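Local coordinates for uncharacterized protein (Pseudomonas aeruginosa PAO1, PDB 4R1D), which is probably the lipase effector Tle4 of the H2 type VI secretion system, an alpha/beta hydrolase that binds calcium and is captured here with its partner Tli4, at residues A330-R333 with P337-F340; D364-I369 with N413-L418; D490-G495 with S504-A509. All coordinates share one frame; numbering follows the deposited sequence.

Contact 1: A330-R333 with P337-F340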
loop_
_atom_site.group_PDB
_atom_site.type_symbol
_atom_site.label_atom_id
_atom_site.label_comp_id
_atom_site.label_asym_id
_atom_site.label_seq_id
_atom_site.Cartn_x
_atom_site.Cartn_y
_atom_site.Cartn_z
ATOM N N ALA A 330 19.555 9.694 4.474
ATOM C CA ALA A 330 20.955 10.136 4.501
ATOM C C ALA A 330 21.675 9.659 5.763
ATOM O O ALA A 330 22.898 9.538 5.776
ATOM C CB ALA A 330 21.043 11.672 4.399
ATOM N N GLU A 331 20.911 9.410 6.822
ATOM C CA GLU A 331 21.463 9.025 8.128
ATOM C C GLU A 331 21.592 7.513 8.307
ATOM O O GLU A 331 22.175 7.026 9.277
ATOM C CB GLU A 331 20.591 9.592 9.251
ATOM C CG GLU A 331 20.628 11.111 9.386
ATOM C CD GLU A 331 19.766 11.823 8.354
ATOM O OE1 GLU A 331 18.711 11.275 7.953
ATOM O OE2 GLU A 331 20.143 12.944 7.943
ATOM N N TYR A 332 21.011 6.771 7.381
ATOM C CA TYR A 332 21.051 5.312 7.403
ATOM C C TYR A 332 22.495 4.839 7.494
ATOM O O TYR A 332 23.345 5.336 6.767
ATOM C CB TYR A 332 20.448 4.847 6.083
ATOM C CG TYR A 332 20.393 3.370 5.806
ATOM C CD1 TYR A 332 19.319 2.604 6.237
ATOM C CD2 TYR A 332 21.370 2.752 5.031
ATOM C CE1 TYR A 332 19.240 1.261 5.926
ATOM C CE2 TYR A 332 21.298 1.415 4.716
ATOM C CZ TYR A 332 20.229 0.670 5.173
ATOM O OH TYR A 332 20.141 -0.666 4.871
ATOM N N ARG A 333 22.775 3.892 8.387
ATOM C CA ARG A 333 24.123 3.324 8.491
ATOM C C ARG A 333 25.129 4.428 8.843
ATOM O O ARG A 333 26.292 4.389 8.429
ATOM C CB ARG A 333 24.487 2.627 7.174
ATOM C CG ARG A 333 25.604 1.587 7.262
ATOM C CD ARG A 333 25.557 0.668 6.052
ATOM N NE ARG A 333 26.693 -0.243 5.992
ATOM C CZ ARG A 333 26.770 -1.288 5.177
ATOM N NH1 ARG A 333 25.752 -1.594 4.363
ATOM N NH2 ARG A 333 27.863 -2.038 5.187
ATOM N N PRO A 337 28.336 3.946 3.152
ATOM C CA PRO A 337 27.789 3.304 1.955
ATOM C C PRO A 337 27.188 1.925 2.202
ATOM O O PRO A 337 27.568 1.226 3.144
ATOM C CB PRO A 337 29.004 3.196 1.032
ATOM C CG PRO A 337 30.185 3.167 1.962
ATOM C CD PRO A 337 29.800 4.108 3.078
ATOM N N TRP A 338 26.238 1.556 1.347
ATOM C CA TRP A 338 25.589 0.256 1.403
ATOM C C TRP A 338 25.465 -0.377 0.025
ATOM O O TRP A 338 25.055 -1.516 -0.106
ATOM C CB TRP A 338 24.213 0.382 2.060
ATOM C CG TRP A 338 23.318 1.454 1.483
ATOM C CD1 TRP A 338 23.169 2.731 1.943
ATOM C CD2 TRP A 338 22.428 1.327 0.366
ATOM N NE1 TRP A 338 22.244 3.406 1.182
ATOM C CE2 TRP A 338 21.784 2.569 0.202
ATOM C CE3 TRP A 338 22.124 0.285 -0.516
ATOM C CZ2 TRP A 338 20.838 2.798 -0.808
ATOM C CZ3 TRP A 338 21.189 0.518 -1.524
ATOM C CH2 TRP A 338 20.561 1.765 -1.654
ATOM N N LEU A 339 25.829 0.367 -1.014
ATOM C CA LEU A 339 25.715 -0.142 -2.368
ATOM C C LEU A 339 27.116 -0.223 -2.921
ATOM O O LEU A 339 27.764 0.805 -3.109
ATOM C CB LEU A 339 24.880 0.802 -3.234
ATOM C CG LEU A 339 24.798 0.459 -4.729
ATOM C CD1 LEU A 339 24.110 -0.880 -4.968
ATOM C CD2 LEU A 339 24.083 1.556 -5.521
ATOM N N PHE A 340 27.578 -1.439 -3.164
ATOM C CA PHE A 340 28.983 -1.669 -3.498
ATOM C C PHE A 340 29.168 -2.260 -4.886
ATOM O O PHE A 340 28.547 -3.260 -5.239
ATOM C CB PHE A 340 29.625 -2.603 -2.467
ATOM C CG PHE A 340 29.466 -2.146 -1.049
ATOM C CD1 PHE A 340 30.339 -1.218 -0.501
ATOM C CD2 PHE A 340 28.435 -2.638 -0.261
ATOM C CE1 PHE A 340 30.202 -0.800 0.805
ATOM C CE2 PHE A 340 28.283 -2.226 1.045
ATOM C CZ PHE A 340 29.172 -1.302 1.590
#
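Tyr332 meets Trp338 in a T-shaped, edge-to-face pair at a classic beta bulge, in which Trp338 and Leu339 both face Tyr359 of the neighbouring antiparallel strand. A short loop joins the segments and leads into strand 339-342; their contact shows how side chains of 330-333 can pack on side chains and one backbone carbonyl of 337-340, with nothing bonded from one backbone to the other.

The aromatic part comes first. The phenol turns one edge toward the face of the five-membered indole ring, with centroids 5.0 Å apart and planes at 78°. The CD2-CE2 edge of Tyr332 leads, both atoms lying 3.6 Å from Trp338 CD1. Trp338 swings into this position because its CG sits between its own backbone N and carbonyl carbon (chi1 51°), and the indole also packs on Ile369 and Tyr370 of helix 365-370. The phenol oxygen is tied elsewhere, to the backbone N of Ser288.

The second part is cationic. The extended chain of Arg333 carries its guanidinium alongside Pro337 and Trp338, where NH1 comes within 3.4 Å of Trp338 CB and NH2 reaches the edge of the Phe340 ring, 3.9 Å from CZ. Its charge is met outside the segments: NH2 forms salt bridges with both Asp442 and Asp490, which probably fix the rotation of the flat group.

The last element is probably a favourable electrostatic contact. Pro337 O lies over the centre of the guanidinium, 3.2 Å above its plane, so the nearby NE, 3.3 Å from Pro337 O, is too poorly angled to form a hydrogen bond.

Contact 2: D364-I369 with N413-L418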
loop_
_atom_site.group_PDB
_atom_site.type_symbol
_atom_site.label_atom_id
_atom_site.label_comp_id
_atom_site.label_asym_id
_atom_site.label_seq_id
_atom_site.Cartn_x
_atom_site.Cartn_y
_atom_site.Cartn_z
ATOM N N ASP A 364 24.551 11.315 0.307
ATOM C CA ASP A 364 23.343 11.772 -0.378
ATOM C C ASP A 364 22.806 10.690 -1.298
ATOM O O ASP A 364 23.026 10.727 -2.507
ATOM C CB ASP A 364 23.621 13.050 -1.182
ATOM C CG ASP A 364 22.351 13.681 -1.729
ATOM O OD1 ASP A 364 21.290 13.012 -1.717
ATOM O OD2 ASP A 364 22.409 14.844 -2.182
ATOM N N PRO A 365 22.082 9.723 -0.728
ATOM C CA PRO A 365 21.545 8.619 -1.523
ATOM C C PRO A 365 20.519 9.119 -2.523
ATOM O O PRO A 365 20.346 8.491 -3.568
ATOM C CB PRO A 365 20.873 7.710 -0.472
ATOM C CG PRO A 365 20.575 8.616 0.686
ATOM C CD PRO A 365 21.687 9.650 0.690
ATOM N N TYR A 366 19.862 10.238 -2.216
ATOM C CA TYR A 366 18.830 10.760 -3.106
ATOM C C TYR A 366 19.391 11.114 -4.479
ATOM O O TYR A 366 18.832 10.708 -5.506
ATOM C CB TYR A 366 18.101 11.949 -2.463
ATOM C CG TYR A 366 17.684 11.640 -1.047
ATOM C CD1 TYR A 366 16.573 10.853 -0.784
ATOM C CD2 TYR A 366 18.435 12.096 0.035
ATOM C CE1 TYR A 366 16.213 10.543 0.525
ATOM C CE2 TYR A 366 18.076 11.797 1.340
ATOM C CZ TYR A 366 16.967 11.022 1.574
ATOM O OH TYR A 366 16.619 10.732 2.865
ATOM N N GLU A 367 20.502 11.847 -4.502
ATOM C CA GLU A 367 21.107 12.239 -5.773
ATOM C C GLU A 367 22.058 11.171 -6.313
ATOM O O GLU A 367 22.122 10.932 -7.517
ATOM C CB GLU A 367 21.865 13.565 -5.626
ATOM C CG GLU A 367 21.015 14.736 -5.149
ATOM C CD GLU A 367 19.971 15.165 -6.163
ATOM O OE1 GLU A 367 20.225 15.028 -7.377
ATOM O OE2 GLU A 367 18.895 15.638 -5.739
ATOM N N GLU A 368 22.802 10.536 -5.414
ATOM C CA GLU A 368 23.813 9.566 -5.820
ATOM C C GLU A 368 23.244 8.251 -6.343
ATOM O O GLU A 368 23.838 7.608 -7.200
ATOM C CB GLU A 368 24.778 9.287 -4.669
ATOM C CG GLU A 368 25.532 10.509 -4.196
ATOM C CD GLU A 368 26.618 10.132 -3.228
ATOM O OE1 GLU A 368 27.426 9.251 -3.581
ATOM O OE2 GLU A 368 26.638 10.675 -2.109
ATOM N N ILE A 369 22.088 7.854 -5.830
ATOM C CA ILE A 369 21.520 6.551 -6.172
ATOM C C ILE A 369 20.098 6.668 -6.714
ATOM O O ILE A 369 19.819 6.228 -7.828
ATOM C CB ILE A 369 21.518 5.622 -4.946
ATOM C CG1 ILE A 369 22.945 5.445 -4.413
ATOM C CG2 ILE A 369 20.938 4.270 -5.296
ATOM C CD1 ILE A 369 23.035 4.703 -3.072
ATOM N N ASN A 413 12.774 15.099 2.121
ATOM C CA ASN A 413 12.295 16.109 3.059
ATOM C C ASN A 413 11.607 15.455 4.268
ATOM O O ASN A 413 11.839 15.832 5.411
ATOM C CB ASN A 413 11.370 17.104 2.344
ATOM C CG ASN A 413 10.878 18.208 3.260
ATOM O OD1 ASN A 413 11.675 18.938 3.849
ATOM N ND2 ASN A 413 9.560 18.348 3.367
ATOM N N PHE A 414 10.785 14.447 4.004
ATOM C CA PHE A 414 10.122 13.710 5.080
ATOM C C PHE A 414 11.139 12.993 5.964
ATOM O O PHE A 414 11.069 13.072 7.183
ATOM C CB PHE A 414 9.120 12.715 4.485
ATOM C CG PHE A 414 8.409 11.863 5.511
ATOM C CD1 PHE A 414 7.545 12.436 6.429
ATOM C CD2 PHE A 414 8.590 10.488 5.533
ATOM C CE1 PHE A 414 6.868 11.655 7.365
ATOM C CE2 PHE A 414 7.928 9.695 6.469
ATOM C CZ PHE A 414 7.060 10.285 7.386
ATOM N N HIS A 415 12.081 12.290 5.344
ATOM C CA HIS A 415 13.173 11.646 6.076
ATOM C C HIS A 415 13.895 12.620 6.994
ATOM O O HIS A 415 14.158 12.310 8.152
ATOM C CB HIS A 415 14.202 11.072 5.112
ATOM C CG HIS A 415 13.765 9.814 4.442
ATOM N ND1 HIS A 415 14.436 9.275 3.368
ATOM C CD2 HIS A 415 12.733 8.977 4.705
ATOM C CE1 HIS A 415 13.829 8.166 2.988
ATOM N NE2 HIS A 415 12.794 7.961 3.783
ATOM N N GLY A 416 14.251 13.779 6.451
ATOM C CA GLY A 416 14.950 14.798 7.218
ATOM C C GLY A 416 14.159 15.302 8.412
ATOM O O GLY A 416 14.705 15.453 9.503
ATOM N N GLU A 417 12.874 15.579 8.207
ATOM C CA GLU A 417 12.009 15.990 9.309
ATOM C C GLU A 417 11.891 14.919 10.374
ATOM O O GLU A 417 12.003 15.208 11.571
ATOM C CB GLU A 417 10.619 16.346 8.801
ATOM C CG GLU A 417 10.573 17.646 8.034
ATOM C CD GLU A 417 9.149 18.119 7.837
ATOM O OE1 GLU A 417 8.600 17.886 6.755
ATOM O OE2 GLU A 417 8.571 18.707 8.775
ATOM N N LEU A 418 11.654 13.679 9.954
ATOM C CA LEU A 418 11.548 12.597 10.928
ATOM C C LEU A 418 12.829 12.436 11.733
ATOM O O LEU A 418 12.779 12.250 12.938
ATOM C CB LEU A 418 11.208 11.265 10.254
ATOM C CG LEU A 418 9.765 10.788 10.069
ATOM C CD1 LEU A 418 9.792 9.317 9.620
ATOM C CD2 LEU A 418 8.920 10.937 11.329
#
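Tyr366 and His415 reach across from two helices and join through a single short hydrogen bond, Tyr366 OH to His415 ND1 at 2.7 Å. Either atom could be the donor. The nitrogen lies at the edge of the phenol, in its plane, and the phenol in turn stands at the edge of the imidazole. The rings therefore meet rim to rim, neither over the face of the other, with planes at 42°. Beyond the bond the touching is slight: Tyr366 OH also passes 3.3 Å from His415 CB.

The next shell explains why both groups are held in place. His415 has its second ring nitrogen engaged too, since NE2 is hydrogen-bonded to the carbonyl oxygen of Glu325; the imidazole is thus gripped at two corners. In Tyr366, CG lies opposite the carbonyl carbon (chi1 -48°), which sends the ring out from the first turn of its helix and along the side of helix 400-421, against Ile408, Ile411 and Ala412. Pro365 CG rests over one face of the phenol, offset toward the rim.

That first turn is itself secured. Asp364 is the N-cap, and its OD1 accepts from Glu367 N at 3.1 Å, the amide approaching from above the carboxylate plane. Asp364 N in turn donates to Glu368 OE2, 3.3 Å away. The helix includes a wider pi-type turn at 366-369.

Farther out, helix 365-370 is backed by strand 358-359, which Glu368 and Ile369 touch at Tyr359, whereas helix 400-421 packs through Phe414 on helix 215-238.

Contact 3: D490-G495 with S504-A509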
loop_
_atom_site.group_PDB
_atom_site.type_symbol
_atom_site.label_atom_id
_atom_site.label_comp_id
_atom_site.label_asym_id
_atom_site.label_seq_id
_atom_site.Cartn_x
_atom_site.Cartn_y
_atom_site.Cartn_z
ATOM N N ASP A 490 31.218 -1.100 10.568
ATOM C CA ASP A 490 29.980 -1.696 10.067
ATOM C C ASP A 490 29.576 -2.981 10.782
ATOM O O ASP A 490 28.534 -3.559 10.474
ATOM C CB ASP A 490 30.097 -1.994 8.577
ATOM C CG ASP A 490 29.680 -0.825 7.712
ATOM O OD1 ASP A 490 28.892 0.036 8.167
ATOM O OD2 ASP A 490 30.148 -0.781 6.561
ATOM N N ALA A 491 30.404 -3.451 11.711
ATOM C CA ALA A 491 30.135 -4.739 12.350
ATOM C C ALA A 491 28.761 -4.831 13.036
ATOM O O ALA A 491 28.066 -5.844 12.903
ATOM C CB ALA A 491 31.264 -5.107 13.329
ATOM N N SER A 492 28.361 -3.774 13.734
ATOM C CA SER A 492 27.150 -3.821 14.550
ATOM C C SER A 492 25.881 -3.794 13.704
ATOM O O SER A 492 24.819 -4.174 14.185
ATOM C CB SER A 492 27.113 -2.670 15.560
ATOM O OG SER A 492 26.862 -1.425 14.926
ATOM N N GLY A 493 26.001 -3.357 12.456
ATOM C CA GLY A 493 24.840 -3.165 11.594
ATOM C C GLY A 493 24.557 -4.280 10.599
ATOM O O GLY A 493 23.623 -4.181 9.802
ATOM N N SER A 494 25.341 -5.355 10.657
ATOM C CA SER A 494 25.168 -6.482 9.736
ATOM C C SER A 494 23.911 -7.295 10.042
ATOM O O SER A 494 23.327 -7.175 11.126
ATOM C CB SER A 494 26.389 -7.417 9.783
ATOM O OG SER A 494 26.473 -8.050 11.052
ATOM N N GLY A 495 23.520 -8.137 9.090
ATOM C CA GLY A 495 22.322 -8.956 9.222
ATOM C C GLY A 495 21.039 -8.138 9.347
ATOM O O GLY A 495 20.984 -6.982 8.942
ATOM N N SER A 504 19.463 -0.238 10.344
ATOM C CA SER A 504 18.251 0.571 10.494
ATOM C C SER A 504 17.485 0.159 11.758
ATOM O O SER A 504 16.964 1.000 12.490
ATOM C CB SER A 504 17.385 0.394 9.229
ATOM O OG SER A 504 16.119 1.059 9.324
ATOM N N GLY A 505 17.418 -1.137 12.023
ATOM C CA GLY A 505 16.738 -1.606 13.220
ATOM C C GLY A 505 17.290 -1.026 14.520
ATOM O O GLY A 505 16.548 -0.790 15.471
ATOM N N GLN A 506 18.598 -0.793 14.568
ATOM C CA GLN A 506 19.216 -0.288 15.789
ATOM C C GLN A 506 19.273 1.246 15.847
ATOM O O GLN A 506 19.794 1.807 16.805
ATOM C CB GLN A 506 20.618 -0.888 15.979
ATOM C CG GLN A 506 21.650 -0.273 15.046
ATOM C CD GLN A 506 23.035 -0.884 15.208
ATOM O OE1 GLN A 506 23.247 -1.766 16.038
ATOM N NE2 GLN A 506 23.978 -0.415 14.409
ATOM N N ALA A 507 18.730 1.933 14.839
ATOM C CA ALA A 507 18.789 3.399 14.844
ATOM C C ALA A 507 18.102 4.030 16.059
ATOM O O ALA A 507 18.619 4.993 16.638
ATOM C CB ALA A 507 18.251 3.989 13.532
ATOM N N PRO A 508 16.926 3.505 16.450
ATOM C CA PRO A 508 16.272 4.064 17.637
ATOM C C PRO A 508 17.154 3.954 18.890
ATOM O O PRO A 508 17.223 4.901 19.669
ATOM C CB PRO A 508 15.006 3.214 17.767
ATOM C CG PRO A 508 14.675 2.834 16.319
ATOM C CD PRO A 508 16.051 2.555 15.726
ATOM N N ALA A 509 17.826 2.823 19.075
ATOM C CA ALA A 509 18.731 2.682 20.214
ATOM C C ALA A 509 19.825 3.745 20.132
ATOM O O ALA A 509 20.127 4.416 21.114
ATOM C CB ALA A 509 19.335 1.286 20.267
#
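Ser492 and Gln506 join the loop 490-495 to the type I beta turn 504-507, which links the short helices 502-505 and 507-510 of this alpha/beta hydrolase and is closed by Ala507 N to Ser504 O at 3.1 Å. The contact illustrates how a buried amide can hold a loop with very little surface.

The tight part is polar. Gln506, extended beyond CG, donates from NE2 to Ser492 OG at 3.1 Å, along an almost straight line of 170°, and the hydroxyl lies practically in the amide plane. The other end of the amide has a stronger partner outside the two segments: Gln506 OE1 accepts from Arg518 NH1. Arg518, on the outermost strand 515-519 of the parallel sheet, also donates through NH2 to Ser492 O. One guanidinium thereby serves both segments, and with the amide oxygen so occupied, the amide nitrogen is turned to the serine.

The looser part lies on the loop side. Ser492 is partly exposed, and next to it Gly493 CA lies 4.0 Å from Gln506 NE2. This loop is folded by its own turn, in which Gly493 N bonds to Asp490 O.

The shared arginine probably offsets the closeness of two acceptors: Ser492 O and Gln506 OE1 stand 3.4 Å apart.

In the fold
The three contacts follow one another along the chain, and contact 1, at 330-340, shares a side of the chain's centre with each of the other two. It lies about 11 Å from contact 2 and 12 Å from contact 3, centre to centre, whereas contacts 2 and 3 are about 19 Å apart and do not touch. Toward contact 2 the link is packing, with Trp338 CZ2 3.7 Å from Ile369 CD1. Toward contact 3 a salt bridge is added to packing: Arg333 NH2 meets Asp490 OD2 at 2.9 Å, and Tyr332 CE1 lies 3.9 Å from Ser504 CB. All three lie away from the calcium site formed by Glu152, Asp156, Phe202 and Asp203.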